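Local coordinates for protein putative phosphohistidine phosphatase SixA (Agrobacterium tumefaciens, PDB 2RFL) that probably acts as a phosphohistidine phosphatase of the histidine phosphatase superfamily, removing phosphate from phosphorylated histidine, at residues S94-S99 / M119-E124; R54-L59 / T105-V110; H16-W21 / G32-G37. All blocks are in the same frame, centred on the assembly; numbering follows the deposited sequence.

Interaction 1 (S94-S99 / M119-E124); sequences SETYLS and MEATLE
Thr122 OG1 takes a hydrogen bond from the backbone N of Tyr97 (3.1 Å, 153° at the hydrogen), the one polar link between the two segments. The CD2-CE2 part of the Tyr97 ring makes the apolar contact: CE2 lies 3.2 Å from CE of Met119, a selenomethionine whose side chain crosses the tyrosine at about a right angle. The selenium itself sits at the ring edge, 5.3 Å from the centroid, a Met-aromatic contact. Ala121 CB presses on Glu95 O at 3.1 Å, and Thr96 CG2 lies 3.9 Å from the same methyl. What positions Thr122 is its own helix: with OG1 beside the backbone N (chi1 -43°), the hydroxyl also bonds to Thr118 O one turn earlier, donating there while accepting from Tyr97. At the far end of the ring, Tyr97 OH is hydrogen-bonded to Met89 O and His115 N; two bonds hold the hydroxyl, which limits how the ring can shift. Tyr97 is the N-cap of helix 98-102. The contact docks the start of that helix on helix 118-127, where Leu98 reaches Ala125 and Met126, while Met119 faces Leu13 of strand 10-15.

Interaction 2 (R54-L59 / T105-V110); sequences RPDLIL and TEVQSV
Arg54 and Pro55 meet Ser109 through its hydroxyl: OG stands 3.6 Å from Arg54 O and 3.8 Å from Pro55 CA. The proline side chain also touches Met111 and Tyr12, of strands 109-114 and 10-15. Asp56 carries most of the polar contact. Its CG stays beside its own backbone N (chi1 -50°), which brings the carboxylate to the backbone at Gln108 and Ser109. Asp56 OD2 accepts from Ser109 N at 3.1 Å, a fairly straight bond (161° at the hydrogen) that arrives from above the carboxylate plane, 59° out of it. The aspartate methylene has an apolar neighbour as well, CB lying 3.7 Å from Val107 CG1. In the backbone, Ser109 O receives two weak bonds, a bent one from Asp56 N and a straighter one from Leu57 N, the latter 3.4 Å long. Leu57 is where regular pairing begins, in a parallel bridge with Val110: its N looks back to Ser109, its O faces Val110 CA in a CA-H...O contact, and its next backbone partner is Met111. The Leu57 and Val110 side chains lie on one face of the sheet, with Leu57 CD2 4.3 Å from Val110 CG2. Leu57 CB lies 3.8 Å from Val107 CG1, the methyl that also meets Asp56 CB. Strand 57-60 is flanked on its other edge by strand 82-85. Parallel neighbours 82-85, 57-60 and 109-114 form one side of the mixed sheet of the alpha-beta-alpha sandwich, the histidine phosphatase fold.

Interaction 3 (H16-W21 / G32-G37); sequences HAKAAW and GLNEAG
His16 and Ala17, in the loop after strand 10-15, probably correspond to the His-Gly of the family's Arg-His-Gly signature; the loop lies along the start of helix 35-51. Ala20 N donates to Gly32 O (3.0 Å, 159° at the hydrogen), and Ala19 and Leu33 form a single bridge. Lys18 O takes a weak bond from Asn34 N and faces two CA-H groups, of Leu33 and of Gly37, the latter CA at 3.3 Å. Gly37, lacking a side chain, lets the carbonyl come so close. Asn34 is the N-cap: with CG between its backbone N and carbonyl carbon (chi1 66°), OD1 accepts from Gly37 N at 2.8 Å. The Lys18 aliphatic chain crosses the O/N end of this amide obliquely, Lys18 CD 3.7 Å from Asn34 ND2. Ala17 CB packs on Leu33 CD2 at 3.3 Å. His16 ND1 donates to Ala17 O at 2.6 Å; its ring meets that of His115. Lys18 O and Asn34 OD1 are two acceptors 2.9 Å apart, a proximity probably eased by the donors each meets. The contact holds the loop, and the bond to Ala17 O probably sets the His16 ring, consistent with relatives whose equivalent histidine accepts the phosphoryl group.

Along the chain interaction 3 closes first; the segments of interactions 1 and 2 then alternate, running 54-59, 94-99, 105-110, 119-124. Helix 98-102, strand 109-114 and helix 118-127 follow one another, so interaction 2 joins that strand to strand 57-60 in the sheet while interaction 1 packs the two helices that bracket it; their centres are about 17 Å apart. Interactions 2 and 3 lie on opposite sides of the chain's centre, about 26 Å between centres. Interactions 1 and 3 are about 22 Å apart by centres, yet both border His115, probably part of the active site, while interaction 2 lies in the sheet away from interaction 3.

Interaction 1 (S94-S99 / M119-E124)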
ATOM      1  N   SER A  94      -0.086 -13.930  -8.253  1.00 49.12           N
ATOM      2  CA  SER A  94      -0.380 -12.981  -9.302  1.00 48.06           C
ATOM      3  C   SER A  94       0.753 -11.991  -9.429  1.00 47.16           C
ATOM      4  O   SER A  94       1.510 -11.789  -8.485  1.00 46.09           O
ATOM      5  CB  SER A  94      -1.708 -12.280  -9.013  1.00 47.36           C
ATOM      6  OG  SER A  94      -1.918 -12.194  -7.614  1.00 48.71           O
ATOM      7  N   GLU A  95       0.892 -11.394 -10.607  1.00 46.44           N
ATOM      8  CA  GLU A  95       1.902 -10.381 -10.766  1.00 46.24           C
ATOM      9  C   GLU A  95       1.438  -9.071 -10.138  1.00 43.72           C
ATOM     10  O   GLU A  95       2.263  -8.207  -9.811  1.00 43.51           O
ATOM     11  CB  GLU A  95       2.297 -10.196 -12.235  1.00 47.46           C
ATOM     12  CG  GLU A  95       1.100 -10.081 -13.176  1.00 52.32           C
ATOM     13  CD  GLU A  95       1.486 -10.108 -14.627  1.00 55.84           C
ATOM     14  OE1 GLU A  95       2.412  -9.335 -14.962  1.00 56.40           O
ATOM     15  OE2 GLU A  95       0.855 -10.883 -15.413  1.00 55.20           O
ATOM     16  N   THR A  96       0.127  -8.929  -9.963  1.00 40.64           N
ATOM     17  CA  THR A  96      -0.443  -7.689  -9.418  1.00 37.33           C
ATOM     18  C   THR A  96      -1.542  -7.878  -8.351  1.00 34.65           C
ATOM     19  O   THR A  96      -1.933  -8.993  -8.000  1.00 32.86           O
ATOM     20  CB  THR A  96      -0.891  -6.713 -10.531  1.00 37.05           C
ATOM     21  OG1 THR A  96      -2.085  -7.200 -11.140  1.00 36.76           O
ATOM     22  CG2 THR A  96       0.200  -6.566 -11.585  1.00 37.03           C
ATOM     23  N   TYR A  97      -1.963  -6.764  -7.784  1.00 32.01           N
ATOM     24  CA  TYR A  97      -3.098  -6.789  -6.884  1.00 30.49           C
ATOM     25  C   TYR A  97      -4.338  -6.163  -7.549  1.00 29.96           C
ATOM     26  O   TYR A  97      -5.303  -5.847  -6.876  1.00 28.97           O
ATOM     27  CB  TYR A  97      -2.765  -6.082  -5.568  1.00 28.42           C
ATOM     28  CG  TYR A  97      -1.687  -6.701  -4.702  1.00 26.27           C
ATOM     29  CD1 TYR A  97      -1.760  -8.045  -4.250  1.00 22.78           C
ATOM     30  CD2 TYR A  97      -0.606  -5.930  -4.305  1.00 21.39           C
ATOM     31  CE1 TYR A  97      -0.754  -8.579  -3.432  1.00 21.65           C
ATOM     32  CE2 TYR A  97       0.364  -6.416  -3.484  1.00 20.33           C
ATOM     33  CZ  TYR A  97       0.310  -7.725  -3.033  1.00 25.78           C
ATOM     34  OH  TYR A  97       1.361  -8.145  -2.210  1.00 26.50           O
ATOM     35  N   LEU A  98      -4.286  -5.950  -8.857  1.00 30.91           N
ATOM     36  CA  LEU A  98      -5.367  -5.244  -9.581  1.00 32.45           C
ATOM     37  C   LEU A  98      -6.818  -5.791  -9.378  1.00 32.87           C
ATOM     38  O   LEU A  98      -7.780  -5.079  -9.437  1.00 31.88           O
ATOM     39  CB  LEU A  98      -5.029  -5.162 -11.072  1.00 31.82           C
ATOM     40  CG  LEU A  98      -4.361  -3.839 -11.433  1.00 33.47           C
ATOM     41  CD1 LEU A  98      -3.480  -3.983 -12.650  1.00 35.34           C
ATOM     42  CD2 LEU A  98      -5.381  -2.734 -11.664  1.00 34.56           C
ATOM     43  N   SER A  99      -6.935  -7.088  -9.204  1.00 34.85           N
ATOM     44  CA  SER A  99      -8.200  -7.732  -9.012  1.00 36.10           C
ATOM     45  C   SER A  99      -8.792  -7.433  -7.628  1.00 35.78           C
ATOM     46  O   SER A  99      -9.995  -7.246  -7.494  1.00 36.86           O
ATOM     47  CB  SER A  99      -7.985  -9.206  -9.217  1.00 36.72           C
ATOM     48  OG  SER A  99      -7.592  -9.410 -10.555  1.00 38.96           O
HETATM   49  N   MSE A 119       3.584  -5.183  -5.427  1.00 32.97           N
HETATM   50  CA  MSE A 119       3.166  -3.795  -5.194  1.00 33.84           C
HETATM   51  C   MSE A 119       3.654  -2.866  -6.327  1.00 33.46           C
HETATM   52  O   MSE A 119       2.850  -2.162  -6.943  1.00 31.88           O
HETATM   53  CB  MSE A 119       3.619  -3.304  -3.793  1.00 33.49           C
HETATM   54  CG  MSE A 119       2.853  -2.049  -3.254  1.00 36.06           C
HETATM   55 SE   MSE A 119       0.852  -2.158  -3.247  0.95 46.98          SE
HETATM   56  CE  MSE A 119       0.601  -3.599  -1.930  1.00 41.09           C
ATOM     57  N   GLU A 120       4.970  -2.890  -6.584  1.00 34.51           N
ATOM     58  CA  GLU A 120       5.578  -2.169  -7.723  1.00 35.01           C
ATOM     59  C   GLU A 120       4.902  -2.532  -9.050  1.00 33.48           C
ATOM     60  O   GLU A 120       4.615  -1.646  -9.850  1.00 32.95           O
ATOM     61  CB  GLU A 120       7.106  -2.394  -7.798  1.00 36.00           C
ATOM     62  CG  GLU A 120       7.881  -1.235  -8.458  1.00 41.03           C
ATOM     63  CD  GLU A 120       9.433  -1.328  -8.329  1.00 46.96           C
ATOM     64  OE1 GLU A 120       9.946  -1.791  -7.284  1.00 48.51           O
ATOM     65  OE2 GLU A 120      10.146  -0.932  -9.291  1.00 50.10           O
ATOM     66  N   ALA A 121       4.611  -3.813  -9.272  1.00 32.18           N
ATOM     67  CA  ALA A 121       3.923  -4.225 -10.512  1.00 31.98           C
ATOM     68  C   ALA A 121       2.508  -3.650 -10.681  1.00 30.71           C
ATOM     69  O   ALA A 121       2.112  -3.245 -11.763  1.00 30.90           O
ATOM     70  CB  ALA A 121       3.909  -5.716 -10.639  1.00 32.46           C
ATOM     71  N   THR A 122       1.772  -3.594  -9.591  1.00 29.80           N
ATOM     72  CA  THR A 122       0.480  -2.958  -9.544  1.00 28.60           C
ATOM     73  C   THR A 122       0.484  -1.484  -9.921  1.00 29.02           C
ATOM     74  O   THR A 122      -0.376  -1.028 -10.685  1.00 28.19           O
ATOM     75  CB  THR A 122      -0.125  -3.153  -8.157  1.00 27.95           C
ATOM     76  OG1 THR A 122       0.112  -4.517  -7.759  1.00 26.14           O
ATOM     77  CG2 THR A 122      -1.608  -2.862  -8.192  1.00 24.92           C
ATOM     78  N   LEU A 123       1.431  -0.725  -9.391  1.00 29.41           N
ATOM     79  CA  LEU A 123       1.513   0.695  -9.759  1.00 29.60           C
ATOM     80  C   LEU A 123       1.872   0.807 -11.214  1.00 31.39           C
ATOM     81  O   LEU A 123       1.269   1.605 -11.935  1.00 32.03           O
ATOM     82  CB  LEU A 123       2.538   1.425  -8.883  1.00 29.42           C
ATOM     83  CG  LEU A 123       2.804   2.917  -9.073  1.00 27.40           C
ATOM     84  CD1 LEU A 123       1.492   3.696  -8.953  1.00 28.21           C
ATOM     85  CD2 LEU A 123       3.856   3.422  -8.067  1.00 20.13           C
ATOM     86  N   GLU A 124       2.832  -0.017 -11.651  1.00 32.83           N
ATOM     87  CA  GLU A 124       3.275  -0.031 -13.035  1.00 35.60           C
ATOM     88  C   GLU A 124       2.059  -0.266 -13.950  1.00 36.01           C
ATOM     89  O   GLU A 124       1.832   0.492 -14.888  1.00 34.32           O
ATOM     90  CB  GLU A 124       4.424  -1.058 -13.280  1.00 36.27           C
ATOM     91  CG  GLU A 124       5.111  -0.923 -14.656  1.00 40.48           C
ATOM     92  CD  GLU A 124       5.943  -2.148 -15.135  1.00 46.99           C
ATOM     93  OE1 GLU A 124       5.952  -3.232 -14.489  1.00 46.33           O
ATOM     94  OE2 GLU A 124       6.595  -2.011 -16.201  1.00 49.37           O
TER

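Interaction 2 (R54-L59 / T105-V110)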
ATOM      1  N   ARG A  54      -7.522   9.187   4.046  1.00 50.48           N
ATOM      2  CA  ARG A  54      -8.248   8.151   4.787  1.00 48.62           C
ATOM      3  C   ARG A  54      -8.994   7.190   3.839  1.00 46.72           C
ATOM      4  O   ARG A  54      -9.837   7.624   3.058  1.00 45.52           O
ATOM      5  CB  ARG A  54      -9.231   8.789   5.790  1.00 49.70           C
ATOM      6  CG  ARG A  54      -9.943   7.818   6.730  1.00 49.30           C
ATOM      7  CD  ARG A  54     -11.174   8.409   7.392  1.00 50.26           C
ATOM      8  NE  ARG A  54     -12.297   7.460   7.338  1.00 55.36           N
ATOM      9  CZ  ARG A  54     -12.613   6.552   8.278  1.00 56.51           C
ATOM     10  NH1 ARG A  54     -13.647   5.733   8.089  1.00 55.78           N
ATOM     11  NH2 ARG A  54     -11.908   6.433   9.398  1.00 53.18           N
ATOM     12  N   PRO A  55      -8.663   5.881   3.896  1.00 45.10           N
ATOM     13  CA  PRO A  55      -9.371   4.913   3.078  1.00 44.16           C
ATOM     14  C   PRO A  55     -10.538   4.303   3.812  1.00 42.65           C
ATOM     15  O   PRO A  55     -10.487   4.128   5.016  1.00 42.44           O
ATOM     16  CB  PRO A  55      -8.294   3.853   2.777  1.00 44.27           C
ATOM     17  CG  PRO A  55      -7.144   4.155   3.762  1.00 44.44           C
ATOM     18  CD  PRO A  55      -7.599   5.229   4.671  1.00 44.74           C
ATOM     19  N   ASP A  56     -11.598   4.007   3.070  1.00 41.17           N
ATOM     20  CA  ASP A  56     -12.784   3.308   3.599  1.00 39.23           C
ATOM     21  C   ASP A  56     -12.458   1.868   3.973  1.00 36.77           C
ATOM     22  O   ASP A  56     -12.832   1.407   5.023  1.00 35.34           O
ATOM     23  CB  ASP A  56     -13.889   3.327   2.553  1.00 38.83           C
ATOM     24  CG  ASP A  56     -14.132   4.708   2.006  1.00 40.87           C
ATOM     25  OD1 ASP A  56     -13.826   5.710   2.695  1.00 44.59           O
ATOM     26  OD2 ASP A  56     -14.641   4.803   0.891  1.00 39.35           O
ATOM     27  N   LEU A  57     -11.743   1.188   3.077  1.00 34.27           N
ATOM     28  CA  LEU A  57     -11.307  -0.204   3.249  1.00 31.36           C
ATOM     29  C   LEU A  57      -9.769  -0.409   3.091  1.00 28.52           C
ATOM     30  O   LEU A  57      -9.165   0.077   2.132  1.00 26.10           O
ATOM     31  CB  LEU A  57     -12.082  -1.099   2.270  1.00 30.40           C
ATOM     32  CG  LEU A  57     -11.579  -2.542   2.122  1.00 26.56           C
ATOM     33  CD1 LEU A  57     -11.898  -3.473   3.290  1.00 22.26           C
ATOM     34  CD2 LEU A  57     -12.091  -3.090   0.807  1.00 23.42           C
ATOM     35  N   ILE A  58      -9.174  -1.120   4.043  1.00 26.44           N
ATOM     36  CA  ILE A  58      -7.773  -1.551   3.983  1.00 25.68           C
ATOM     37  C   ILE A  58      -7.650  -3.055   3.772  1.00 25.45           C
ATOM     38  O   ILE A  58      -8.091  -3.818   4.634  1.00 24.68           O
ATOM     39  CB  ILE A  58      -6.983  -1.235   5.292  1.00 25.64           C
ATOM     40  CG1 ILE A  58      -6.940   0.266   5.563  1.00 25.66           C
ATOM     41  CG2 ILE A  58      -5.552  -1.790   5.217  1.00 26.07           C
ATOM     42  CD1 ILE A  58      -6.656   0.614   6.997  1.00 24.91           C
ATOM     43  N   LEU A  59      -7.024  -3.469   2.650  1.00 24.51           N
ATOM     44  CA  LEU A  59      -6.692  -4.886   2.376  1.00 23.39           C
ATOM     45  C   LEU A  59      -5.201  -5.143   2.567  1.00 24.00           C
ATOM     46  O   LEU A  59      -4.358  -4.512   1.948  1.00 23.32           O
ATOM     47  CB  LEU A  59      -7.102  -5.291   0.969  1.00 23.55           C
ATOM     48  CG  LEU A  59      -8.551  -5.099   0.532  1.00 24.16           C
ATOM     49  CD1 LEU A  59      -8.841  -5.483  -0.925  1.00 19.16           C
ATOM     50  CD2 LEU A  59      -9.431  -5.833   1.542  1.00 23.59           C
ATOM     51  N   THR A 105     -16.542  -2.922  -5.829  1.00 44.25           N
ATOM     52  CA  THR A 105     -17.417  -2.178  -6.725  1.00 49.20           C
ATOM     53  C   THR A 105     -18.217  -1.003  -6.131  1.00 51.20           C
ATOM     54  O   THR A 105     -18.581  -0.090  -6.861  1.00 50.62           O
ATOM     55  CB  THR A 105     -18.367  -3.129  -7.516  1.00 50.27           C
ATOM     56  OG1 THR A 105     -18.486  -4.401  -6.852  1.00 48.68           O
ATOM     57  CG2 THR A 105     -17.832  -3.327  -8.955  1.00 52.56           C
ATOM     58  N   GLU A 106     -18.444  -1.035  -4.819  1.00 54.12           N
ATOM     59  CA  GLU A 106     -19.084   0.064  -4.082  1.00 57.49           C
ATOM     60  C   GLU A 106     -18.345   0.492  -2.796  1.00 56.66           C
ATOM     61  O   GLU A 106     -18.964   0.671  -1.750  1.00 57.22           O
ATOM     62  CB  GLU A 106     -20.537  -0.304  -3.743  0.20 59.67           C
ATOM     63  CG  GLU A 106     -21.435  -0.547  -4.969  0.20 65.43           C
ATOM     64  CD  GLU A 106     -22.718  -1.303  -4.627  0.20 72.47           C
ATOM     65  OE1 GLU A 106     -22.732  -2.020  -3.586  0.20 73.65           O
ATOM     66  OE2 GLU A 106     -23.702  -1.178  -5.410  0.20 74.10           O
ATOM     67  N   VAL A 107     -17.026   0.639  -2.884  1.00 54.97           N
ATOM     68  CA  VAL A 107     -16.207   1.243  -1.841  1.00 53.26           C
ATOM     69  C   VAL A 107     -15.459   2.366  -2.535  1.00 51.52           C
ATOM     70  O   VAL A 107     -14.764   2.120  -3.533  1.00 50.49           O
ATOM     71  CB  VAL A 107     -15.142   0.264  -1.293  1.00 53.73           C
ATOM     72  CG1 VAL A 107     -14.502   0.799  -0.015  1.00 53.10           C
ATOM     73  CG2 VAL A 107     -15.715  -1.108  -1.069  1.00 53.97           C
ATOM     74  N   GLN A 108     -15.593   3.584  -2.017  1.00 49.82           N
ATOM     75  CA  GLN A 108     -15.097   4.774  -2.695  1.00 48.72           C
ATOM     76  C   GLN A 108     -13.579   4.843  -2.774  1.00 46.60           C
ATOM     77  O   GLN A 108     -13.047   5.144  -3.830  1.00 44.85           O
ATOM     78  CB  GLN A 108     -15.634   6.032  -2.035  1.00 49.56           C
ATOM     79  CG  GLN A 108     -15.197   7.305  -2.721  1.00 52.62           C
ATOM     80  CD  GLN A 108     -15.481   8.546  -1.900  1.00 56.73           C
ATOM     81  OE1 GLN A 108     -16.644   8.952  -1.727  1.00 57.44           O
ATOM     82  NE2 GLN A 108     -14.415   9.159  -1.386  1.00 55.93           N
ATOM     83  N   SER A 109     -12.909   4.601  -1.643  1.00 45.09           N
ATOM     84  CA  SER A 109     -11.444   4.551  -1.577  1.00 43.73           C
ATOM     85  C   SER A 109     -10.878   3.320  -0.886  1.00 42.46           C
ATOM     86  O   SER A 109     -11.336   2.892   0.164  1.00 41.12           O
ATOM     87  CB  SER A 109     -10.808   5.847  -1.018  1.00 43.68           C
ATOM     88  OG  SER A 109     -11.414   6.304   0.164  1.00 43.92           O
ATOM     89  N   VAL A 110      -9.842   2.767  -1.492  1.00 41.80           N
ATOM     90  CA  VAL A 110      -9.297   1.518  -1.015  1.00 41.79           C
ATOM     91  C   VAL A 110      -7.772   1.510  -1.015  1.00 39.85           C
ATOM     92  O   VAL A 110      -7.118   2.022  -1.922  1.00 39.10           O
ATOM     93  CB  VAL A 110      -9.919   0.290  -1.764  1.00 41.65           C
ATOM     94  CG1 VAL A 110      -9.940   0.553  -3.229  1.00 45.17           C
ATOM     95  CG2 VAL A 110      -9.142  -0.997  -1.489  1.00 41.70           C
TER

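Interaction 3 (H16-W21 / G32-G37)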
ATOM      1  N   HIS A  16       4.846  -2.328   2.859  1.00 34.36           N
ATOM      2  CA  HIS A  16       5.056  -2.542   4.269  1.00 35.96           C
ATOM      3  C   HIS A  16       6.361  -1.828   4.651  1.00 37.94           C
ATOM      4  O   HIS A  16       7.225  -1.588   3.794  1.00 37.18           O
ATOM      5  CB  HIS A  16       5.114  -4.047   4.605  1.00 35.62           C
ATOM      6  CG  HIS A  16       6.313  -4.744   4.036  1.00 36.69           C
ATOM      7  ND1 HIS A  16       7.570  -4.658   4.607  1.00 36.08           N
ATOM      8  CD2 HIS A  16       6.462  -5.486   2.914  1.00 36.50           C
ATOM      9  CE1 HIS A  16       8.434  -5.328   3.867  1.00 34.02           C
ATOM     10  NE2 HIS A  16       7.786  -5.849   2.843  1.00 33.84           N
ATOM     11  N   ALA A  17       6.464  -1.461   5.926  1.00 39.84           N
ATOM     12  CA  ALA A  17       7.631  -0.791   6.460  1.00 41.70           C
ATOM     13  C   ALA A  17       8.822  -1.753   6.500  1.00 43.29           C
ATOM     14  O   ALA A  17       8.649  -2.962   6.223  1.00 42.42           O
ATOM     15  CB  ALA A  17       7.312  -0.228   7.851  1.00 41.37           C
ATOM     16  N   LYS A  18      10.009  -1.212   6.828  1.00 45.12           N
ATOM     17  CA  LYS A  18      11.263  -1.986   6.901  1.00 46.95           C
ATOM     18  C   LYS A  18      11.187  -3.119   7.919  1.00 48.27           C
ATOM     19  O   LYS A  18      10.851  -2.909   9.096  1.00 48.10           O
ATOM     20  CB  LYS A  18      12.485  -1.082   7.174  1.00 47.22           C
ATOM     21  CG  LYS A  18      13.861  -1.810   7.130  1.00 47.87           C
ATOM     22  CD  LYS A  18      15.072  -0.892   7.251  1.00 45.27           C
ATOM     23  CE  LYS A  18      15.530  -0.331   5.897  1.00 48.31           C
ATOM     24  NZ  LYS A  18      15.571  -1.305   4.735  1.00 47.65           N
ATOM     25  N   ALA A  19      11.493  -4.316   7.431  1.00 49.88           N
ATOM     26  CA  ALA A  19      11.458  -5.534   8.212  1.00 52.56           C
ATOM     27  C   ALA A  19      12.855  -5.941   8.603  1.00 55.21           C
ATOM     28  O   ALA A  19      13.817  -5.552   7.959  1.00 55.28           O
ATOM     29  CB  ALA A  19      10.796  -6.641   7.434  1.00 51.73           C
ATOM     30  N   ALA A  20      12.948  -6.722   9.668  1.00 59.17           N
ATOM     31  CA  ALA A  20      14.209  -7.275  10.126  1.00 64.15           C
ATOM     32  C   ALA A  20      14.382  -8.675   9.552  1.00 67.31           C
ATOM     33  O   ALA A  20      13.458  -9.225   8.938  1.00 67.24           O
ATOM     34  CB  ALA A  20      14.251  -7.297  11.664  1.00 64.81           C
ATOM     35  N   TRP A  21      15.562  -9.250   9.742  1.00 71.57           N
ATOM     36  CA  TRP A  21      15.884 -10.537   9.130  1.00 75.54           C
ATOM     37  C   TRP A  21      15.838 -11.657  10.170  1.00 75.64           C
ATOM     38  O   TRP A  21      14.812 -11.884  10.814  1.00 75.25           O
ATOM     39  CB  TRP A  21      17.248 -10.489   8.391  0.20 77.53           C
ATOM     40  CG  TRP A  21      17.347  -9.481   7.235  0.20 84.10           C
ATOM     41  CD1 TRP A  21      17.655  -8.147   7.335  0.20 88.51           C
ATOM     42  CD2 TRP A  21      17.171  -9.735   5.824  0.20 90.39           C
ATOM     43  NE1 TRP A  21      17.673  -7.559   6.090  0.20 90.18           N
ATOM     44  CE2 TRP A  21      17.375  -8.505   5.146  0.20 91.93           C
ATOM     45  CE3 TRP A  21      16.861 -10.877   5.070  0.20 93.80           C
ATOM     46  CZ2 TRP A  21      17.271  -8.384   3.743  0.20 94.89           C
ATOM     47  CZ3 TRP A  21      16.752 -10.758   3.665  0.20 96.30           C
ATOM     48  CH2 TRP A  21      16.959  -9.516   3.023  0.20 96.33           C
ATOM     49  N   GLY A  32       9.430  -9.323  11.718  1.00 49.17           N
ATOM     50  CA  GLY A  32       8.784  -8.123  12.258  1.00 46.11           C
ATOM     51  C   GLY A  32       9.265  -6.823  11.649  1.00 43.99           C
ATOM     52  O   GLY A  32      10.174  -6.810  10.823  1.00 43.51           O
ATOM     53  N   LEU A  33       8.630  -5.726  12.029  1.00 41.99           N
ATOM     54  CA  LEU A  33       9.161  -4.436  11.718  1.00 40.65           C
ATOM     55  C   LEU A  33      10.256  -4.238  12.730  1.00 43.21           C
ATOM     56  O   LEU A  33      10.077  -4.577  13.902  1.00 42.88           O
ATOM     57  CB  LEU A  33       8.110  -3.342  11.857  1.00 39.33           C
ATOM     58  CG  LEU A  33       6.823  -3.286  11.012  1.00 31.43           C
ATOM     59  CD1 LEU A  33       6.000  -2.160  11.457  1.00 24.11           C
ATOM     60  CD2 LEU A  33       7.194  -3.100   9.553  1.00 27.62           C
ATOM     61  N   ASN A  34      11.424  -3.765  12.260  1.00 45.37           N
ATOM     62  CA  ASN A  34      12.501  -3.294  13.139  1.00 46.68           C
ATOM     63  C   ASN A  34      12.181  -1.885  13.636  1.00 47.13           C
ATOM     64  O   ASN A  34      11.120  -1.348  13.313  1.00 46.46           O
ATOM     65  CB  ASN A  34      13.851  -3.345  12.403  1.00 46.85           C
ATOM     66  CG  ASN A  34      13.935  -2.381  11.230  1.00 47.11           C
ATOM     67  OD1 ASN A  34      12.941  -1.834  10.770  1.00 45.88           O
ATOM     68  ND2 ASN A  34      15.138  -2.194  10.726  1.00 48.35           N
ATOM     69  N   GLU A  35      13.095  -1.279  14.393  1.00 48.45           N
ATOM     70  CA  GLU A  35      12.929   0.102  14.869  1.00 49.21           C
ATOM     71  C   GLU A  35      12.750   1.176  13.785  1.00 48.87           C
ATOM     72  O   GLU A  35      11.707   1.873  13.790  1.00 48.54           O
ATOM     73  CB  GLU A  35      13.968   0.473  15.905  1.00 50.01           C
ATOM     74  CG  GLU A  35      14.054  -0.534  17.113  1.00 53.09           C
ATOM     75  CD  GLU A  35      12.703  -1.018  17.719  1.00 55.89           C
ATOM     76  OE1 GLU A  35      12.451  -2.250  17.728  1.00 56.46           O
ATOM     77  OE2 GLU A  35      11.899  -0.190  18.214  1.00 56.87           O
ATOM     78  N   ALA A  36      13.675   1.285  12.830  1.00 47.46           N
ATOM     79  CA  ALA A  36      13.497   2.266  11.775  1.00 47.36           C
ATOM     80  C   ALA A  36      12.223   2.040  10.917  1.00 46.81           C
ATOM     81  O   ALA A  36      11.496   3.005  10.562  1.00 45.24           O
ATOM     82  CB  ALA A  36      14.704   2.332  10.921  1.00 48.03           C
ATOM     83  N   GLY A  37      11.984   0.762  10.590  1.00 46.03           N
ATOM     84  CA  GLY A  37      10.733   0.272  10.027  1.00 44.67           C
ATOM     85  C   GLY A  37       9.503   0.676  10.803  1.00 44.25           C
ATOM     86  O   GLY A  37       8.554   1.199  10.232  1.00 44.01           O
TER